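Local coordinates for protein serine repeat antigen 5 (Plasmodium falciparum, PDB 6X42) that has the fold of a papain-family cysteine protease in the malaria parasite but, as a pseudo-zymogen, probably lacks the ordinary activity of such enzymes, at residues 27-32 and 224-229; 240-245 and 254-259. All coordinates share one frame; numbering follows the deposited sequence.

In the fold
From the N terminus, the loop 27-32 comes first and pairs with residues 224-229 in contact 1, spanning 191 intervening residues that include helices 53-68 and 172-186. Farther along the chain, contact 2 joins 240-245 to 254-259 across just eight residues in a hairpin. The two therefore run in series, neither nested nor crossed. They are nevertheless neighbours in space, with about 11 Å between centres, because strands 219-230 and 236-243 lie side by side in one mixed sheet. Val224 N approaches Ile241 O at 2.9 Å, while Tyr229 OH lies 2.6 Å from Asp259 OD2; both are probable hydrogen bonds joining the contacts.

Contact 1: residues 27-32 and 224-229; sequences EYCNRL and VGYGNY
Tyr226 holds CG between its backbone N and carbonyl carbon (chi1 47°), which tips its ring toward Cys29, while the sulfur of Cys29 swings opposite its own N and leaves CB as the atom that meets the ring. CB sits over one face, 3.6 Å from the Tyr226 ring centroid, as a CH-pi contact; its nearest ring atom is Tyr226 CZ at 3.4 Å. Cys29 SG stands obliquely to that ring and is held by the disulfide to Cys24, while Tyr226 OH bonds to Asn25 O. The backbones form a single antiparallel hydrogen-bonded bridge, Cys29 N to Tyr226 O (2.8 Å) and Tyr226 N to Cys29 O (2.9 Å). Farther along, Asn228 ND2 donates in its amide plane to Glu27 OE1 at 3.1 Å (N-H...O 167°), reaching the anti lone pair of the carboxylate oxygen. One water donates to both Glu27 O and Asn228 OD1; Asn228 OD1 is also hydrogen-bonded to Ser238 OG. Glu27 and Asn228 both help line the bound triiodo ligand's pocket. Two further waters donate to Val224 O, one accepting from Arg31 NH1, the other from Arg31 N. Val224 and Gly225 both face Ile241 in a classic beta bulge. The loop lies along strand 219-230, with Tyr28 touching Tyr239 of strand 236-243 and helix 172-186 packing on Tyr226 and Cys29.

Contact 2: residues 240-245 and 254-259; sequences WIVRNS and GYFKVD
This is an antiparallel beta hairpin of strands 236-243 and 255-259, set within the mixed sheet of the papain-like fold; strand 219-230 flanks strand 236-243 on its other edge. Trp240 with Val258 and Val242 with Phe256 are its hydrogen-bonded pairs. The short strand axes approach to 4.7 Å with their directions 147° apart, antiparallel with the usual strand twist. Both pairs are doubly linked: Trp240 N reaches Val258 O at 2.9 Å and Val242 N reaches Phe256 O at 2.8 Å, each pair with its reciprocal bond. Asn244 N extends the ladder past the strand, bonding to Gly254 O at 3.1 Å.

On the face carrying Trp240, Val242, Phe256 and Val258, Phe256 takes chi1 64°, and its ring leans alongside Val242. Val242 CB lies over one ring face, 3.8 Å from the Phe256 centroid, and Val242 CG1 comes to 3.4 Å from Phe256 CE2. Phe203 meets the same ring edge-to-face, and Val258 CG1 touches Val242 CG2.

On the face of Arg243 and Tyr255, the extended arginine runs across the tyrosine, its CB and CG against CE2. Arg243 NH1 makes a bent bond, in the guanidinium plane, to Tyr255 OH at 3.0 Å, with the two planes 62° apart. NH1 also donates to Leu42 O, and NH2 to Gln43 O, so three oxygens fix the buried guanidinium.

Backbone bonds and Val242-Phe256 packing thus join the strands, and the Arg243-Tyr255 bond ties the opposite face. Asn244 OD1 is bonded to His219 NE2, a pairing consistent with a papain-like asparagine-histidine arrangement retained in a pseudo-zymogen, without implying activity.

Contact 1: residues 27-32 and 224-229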
loop_
_atom_site.group_PDB
_atom_site.type_symbol
_atom_site.label_atom_id
_atom_site.label_comp_id
_atom_site.label_asym_id
_atom_site.label_seq_id
_atom_site.Cartn_x
_atom_site.Cartn_y
_atom_site.Cartn_z
ATOM N N GLU A 27 2.166 16.748 11.356
ATOM C CA GLU A 27 2.510 16.114 12.626
ATOM C C GLU A 27 1.649 14.903 12.950
ATOM O O GLU A 27 2.148 13.942 13.547
ATOM C CB GLU A 27 2.392 17.134 13.763
ATOM C CG GLU A 27 3.556 18.133 13.831
ATOM C CD GLU A 27 4.931 17.478 13.708
ATOM O OE1 GLU A 27 5.263 16.597 14.539
ATOM O OE2 GLU A 27 5.672 17.845 12.766
ATOM N N TYR A 28 0.392 14.897 12.524
ATOM C CA TYR A 28 -0.528 13.812 12.830
ATOM C C TYR A 28 -1.419 13.565 11.627
ATOM O O TYR A 28 -1.975 14.506 11.052
ATOM C CB TYR A 28 -1.389 14.205 14.037
ATOM C CG TYR A 28 -2.464 13.217 14.395
ATOM C CD1 TYR A 28 -2.178 12.113 15.200
ATOM C CD2 TYR A 28 -3.778 13.384 13.947
ATOM C CE1 TYR A 28 -3.167 11.205 15.550
ATOM C CE2 TYR A 28 -4.770 12.468 14.288
ATOM C CZ TYR A 28 -4.454 11.383 15.087
ATOM O OH TYR A 28 -5.429 10.477 15.445
ATOM N N CYS A 29 -1.579 12.301 11.262
ATOM C CA CYS A 29 -2.479 11.935 10.172
ATOM C C CYS A 29 -3.131 10.607 10.513
ATOM O O CYS A 29 -2.463 9.573 10.555
ATOM C CB CYS A 29 -1.716 11.849 8.848
ATOM S SG CYS A 29 -2.763 11.397 7.433
ATOM N N ASN A 30 -4.438 10.640 10.755
ATOM C CA ASN A 30 -5.221 9.428 10.980
ATOM C C ASN A 30 -6.618 9.706 10.423
ATOM O O ASN A 30 -7.510 10.188 11.128
ATOM C CB ASN A 30 -5.251 9.042 12.447
ATOM C CG ASN A 30 -5.938 7.712 12.679
ATOM O OD1 ASN A 30 -6.687 7.243 11.839
ATOM N ND2 ASN A 30 -5.670 7.097 13.808
ATOM N N ARG A 31 -6.787 9.402 9.135
ATOM C CA ARG A 31 -8.068 9.632 8.491
ATOM C C ARG A 31 -9.123 8.650 8.961
ATOM O O ARG A 31 -10.316 8.900 8.754
ATOM C CB ARG A 31 -7.901 9.545 6.980
ATOM C CG ARG A 31 -7.064 10.684 6.419
ATOM C CD ARG A 31 -7.034 10.624 4.924
ATOM N NE ARG A 31 -6.473 11.840 4.342
ATOM C CZ ARG A 31 -5.264 11.943 3.784
ATOM N NH1 ARG A 31 -4.433 10.914 3.727
ATOM N NH2 ARG A 31 -4.880 13.107 3.286
ATOM N N LEU A 32 -8.708 7.532 9.565
ATOM C CA LEU A 32 -9.658 6.549 10.066
ATOM C C LEU A 32 -10.520 7.110 11.189
ATOM O O LEU A 32 -11.592 6.563 11.467
ATOM C CB LEU A 32 -8.904 5.297 10.535
ATOM C CG LEU A 32 -7.844 4.740 9.572
ATOM C CD1 LEU A 32 -6.983 3.666 10.247
ATOM C CD2 LEU A 32 -8.517 4.166 8.336
ATOM N N VAL A 224 -0.520 4.552 5.990
ATOM C CA VAL A 224 -1.748 5.322 5.819
ATOM C C VAL A 224 -1.862 6.503 6.759
ATOM O O VAL A 224 -2.830 7.265 6.649
ATOM C CB VAL A 224 -2.998 4.420 5.914
ATOM C CG1 VAL A 224 -2.890 3.277 4.922
ATOM C CG2 VAL A 224 -3.229 3.895 7.332
ATOM N N GLY A 225 -0.938 6.657 7.689
ATOM C CA GLY A 225 -0.997 7.739 8.652
ATOM C C GLY A 225 0.207 7.647 9.563
ATOM O O GLY A 225 1.126 6.846 9.339
ATOM N N TYR A 226 0.196 8.489 10.592
ATOM C CA TYR A 226 1.361 8.656 11.453
ATOM C C TYR A 226 0.989 9.582 12.607
ATOM O O TYR A 226 -0.010 10.312 12.561
ATOM C CB TYR A 226 2.566 9.238 10.700
ATOM C CG TYR A 226 2.222 10.431 9.841
ATOM C CD1 TYR A 226 1.967 10.272 8.483
ATOM C CD2 TYR A 226 2.150 11.715 10.382
ATOM C CE1 TYR A 226 1.647 11.349 7.688
ATOM C CE2 TYR A 226 1.851 12.791 9.590
ATOM C CZ TYR A 226 1.588 12.594 8.242
ATOM O OH TYR A 226 1.254 13.634 7.415
ATOM N N GLY A 227 1.824 9.562 13.638
ATOM C CA GLY A 227 1.611 10.448 14.766
ATOM C C GLY A 227 2.773 10.360 15.722
ATOM O O GLY A 227 3.723 9.605 15.522
ATOM N N ASN A 228 2.691 11.164 16.771
ATOM C CA ASN A 228 3.703 11.188 17.804
ATOM C C ASN A 228 3.167 10.490 19.049
ATOM O O ASN A 228 1.954 10.455 19.300
ATOM C CB ASN A 228 4.098 12.629 18.127
ATOM C CG ASN A 228 4.711 13.334 16.944
ATOM O OD1 ASN A 228 5.421 12.729 16.131
ATOM N ND2 ASN A 228 4.432 14.623 16.831
ATOM N N TYR A 229 4.082 9.938 19.835
ATOM C CA TYR A 229 3.715 9.234 21.062
ATOM C C TYR A 229 4.928 9.204 21.983
ATOM O O TYR A 229 6.018 9.652 21.624
ATOM C CB TYR A 229 3.184 7.819 20.742
ATOM C CG TYR A 229 4.267 6.781 20.499
ATOM C CD1 TYR A 229 4.439 5.710 21.372
ATOM C CD2 TYR A 229 5.109 6.859 19.383
ATOM C CE1 TYR A 229 5.428 4.749 21.168
ATOM C CE2 TYR A 229 6.115 5.905 19.181
ATOM C CZ TYR A 229 6.268 4.867 20.088
ATOM O OH TYR A 229 7.261 3.930 19.924
HETATM O O HOH W 1 4.554 12.759 13.370
HETATM O O HOH W 2 0.883 13.368 16.620
HETATM O O HOH W 3 -4.669 8.190 4.652
HETATM O O HOH W 4 -4.990 7.315 8.314
#

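Contact 2: residues 240-245 and 254-259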
loop_
_atom_site.group_PDB
_atom_site.type_symbol
_atom_site.label_atom_id
_atom_site.label_comp_id
_atom_site.label_asym_id
_atom_site.label_seq_id
_atom_site.Cartn_x
_atom_site.Cartn_y
_atom_site.Cartn_z
ATOM N N TRP A 240 4.318 5.087 12.402
ATOM C CA TRP A 240 3.495 4.903 11.218
ATOM C C TRP A 240 2.245 4.121 11.593
ATOM O O TRP A 240 2.306 3.207 12.422
ATOM C CB TRP A 240 4.232 4.069 10.156
ATOM C CG TRP A 240 5.495 4.660 9.622
ATOM C CD1 TRP A 240 6.717 4.084 9.642
ATOM C CD2 TRP A 240 5.661 5.938 8.978
ATOM N NE1 TRP A 240 7.649 4.909 9.050
ATOM C CE2 TRP A 240 7.018 6.052 8.631
ATOM C CE3 TRP A 240 4.791 6.983 8.649
ATOM C CZ2 TRP A 240 7.529 7.177 8.013
ATOM C CZ3 TRP A 240 5.300 8.099 8.035
ATOM C CH2 TRP A 240 6.658 8.182 7.722
ATOM N N ILE A 241 1.128 4.441 10.941
ATOM C CA ILE A 241 -0.067 3.601 10.921
ATOM C C ILE A 241 -0.005 2.804 9.623
ATOM O O ILE A 241 0.114 3.379 8.532
ATOM C CB ILE A 241 -1.363 4.427 11.001
ATOM C CG1 ILE A 241 -1.356 5.354 12.217
ATOM C CG2 ILE A 241 -2.554 3.488 11.018
ATOM C CD1 ILE A 241 -2.568 6.260 12.283
ATOM N N VAL A 242 -0.060 1.483 9.752
ATOM C CA VAL A 242 0.140 0.553 8.645
ATOM C C VAL A 242 -1.103 -0.314 8.481
ATOM O O VAL A 242 -1.601 -0.906 9.445
ATOM C CB VAL A 242 1.389 -0.324 8.872
ATOM C CG1 VAL A 242 1.622 -1.272 7.691
ATOM C CG2 VAL A 242 2.612 0.539 9.109
ATOM N N ARG A 243 -1.573 -0.403 7.240
ATOM C CA ARG A 243 -2.664 -1.284 6.824
ATOM C C ARG A 243 -2.088 -2.590 6.296
ATOM O O ARG A 243 -1.199 -2.586 5.439
ATOM C CB ARG A 243 -3.467 -0.608 5.716
ATOM C CG ARG A 243 -4.641 -1.421 5.158
ATOM C CD ARG A 243 -5.319 -0.639 4.103
ATOM N NE ARG A 243 -6.282 -1.373 3.297
ATOM C CZ ARG A 243 -7.605 -1.335 3.423
ATOM N NH1 ARG A 243 -8.199 -0.733 4.431
ATOM N NH2 ARG A 243 -8.353 -1.898 2.502
ATOM N N ASN A 244 -2.623 -3.709 6.780
ATOM C CA ASN A 244 -2.308 -5.042 6.277
ATOM C C ASN A 244 -3.533 -5.615 5.573
ATOM O O ASN A 244 -4.624 -5.049 5.641
ATOM C CB ASN A 244 -1.849 -5.934 7.437
ATOM C CG ASN A 244 -0.942 -7.076 7.017
ATOM O OD1 ASN A 244 -0.705 -7.329 5.838
ATOM N ND2 ASN A 244 -0.432 -7.782 8.019
ATOM N N SER A 245 -3.337 -6.753 4.902
ATOM C CA SER A 245 -4.354 -7.440 4.124
ATOM C C SER A 245 -4.590 -8.863 4.642
ATOM O O SER A 245 -4.761 -9.811 3.862
ATOM C CB SER A 245 -4.028 -7.432 2.631
ATOM O OG SER A 245 -2.713 -7.872 2.368
ATOM N N GLY A 254 -6.999 -4.909 11.766
ATOM C CA GLY A 254 -6.396 -5.050 10.459
ATOM C C GLY A 254 -5.222 -4.142 10.206
ATOM O O GLY A 254 -4.562 -4.296 9.158
ATOM N N TYR A 255 -4.944 -3.212 11.125
ATOM C CA TYR A 255 -3.867 -2.230 11.060
ATOM C C TYR A 255 -2.886 -2.472 12.211
ATOM O O TYR A 255 -3.155 -3.248 13.137
ATOM C CB TYR A 255 -4.441 -0.811 11.189
ATOM C CG TYR A 255 -5.381 -0.392 10.087
ATOM C CD1 TYR A 255 -6.721 -0.739 10.122
ATOM C CD2 TYR A 255 -4.929 0.367 9.020
ATOM C CE1 TYR A 255 -7.592 -0.360 9.113
ATOM C CE2 TYR A 255 -5.781 0.771 8.005
ATOM C CZ TYR A 255 -7.110 0.393 8.039
ATOM O OH TYR A 255 -7.942 0.780 7.010
ATOM N N PHE A 256 -1.762 -1.765 12.189
ATOM C CA PHE A 256 -0.898 -1.714 13.356
ATOM C C PHE A 256 -0.141 -0.397 13.337
ATOM O O PHE A 256 -0.094 0.301 12.327
ATOM C CB PHE A 256 0.059 -2.918 13.442
ATOM C CG PHE A 256 1.080 -3.018 12.318
ATOM C CD1 PHE A 256 2.387 -2.603 12.496
ATOM C CD2 PHE A 256 0.734 -3.569 11.089
ATOM C CE1 PHE A 256 3.316 -2.724 11.482
ATOM C CE2 PHE A 256 1.665 -3.692 10.091
ATOM C CZ PHE A 256 2.948 -3.269 10.296
ATOM N N LYS A 257 0.430 -0.048 14.488
ATOM C CA LYS A 257 1.327 1.098 14.620
ATOM C C LYS A 257 2.740 0.594 14.876
ATOM O O LYS A 257 2.935 -0.381 15.608
ATOM C CB LYS A 257 0.893 2.009 15.773
ATOM C CG LYS A 257 -0.442 2.668 15.551
ATOM C CD LYS A 257 -0.826 3.570 16.720
ATOM C CE LYS A 257 -2.187 4.183 16.508
ATOM N NZ LYS A 257 -3.274 3.229 16.835
ATOM N N VAL A 258 3.722 1.252 14.277
ATOM C CA VAL A 258 5.115 0.841 14.421
ATOM C C VAL A 258 5.985 2.085 14.528
ATOM O O VAL A 258 5.787 3.066 13.806
ATOM C CB VAL A 258 5.540 -0.106 13.269
ATOM C CG1 VAL A 258 5.457 0.581 11.914
ATOM C CG2 VAL A 258 6.925 -0.677 13.481
ATOM N N ASP A 259 6.944 2.037 15.445
ATOM C CA ASP A 259 7.873 3.151 15.628
ATOM C C ASP A 259 8.631 3.417 14.332
ATOM O O ASP A 259 9.149 2.500 13.686
ATOM C CB ASP A 259 8.833 2.794 16.769
ATOM C CG ASP A 259 9.620 3.990 17.276
ATOM O OD1 ASP A 259 10.525 4.418 16.535
ATOM O OD2 ASP A 259 9.315 4.507 18.377
#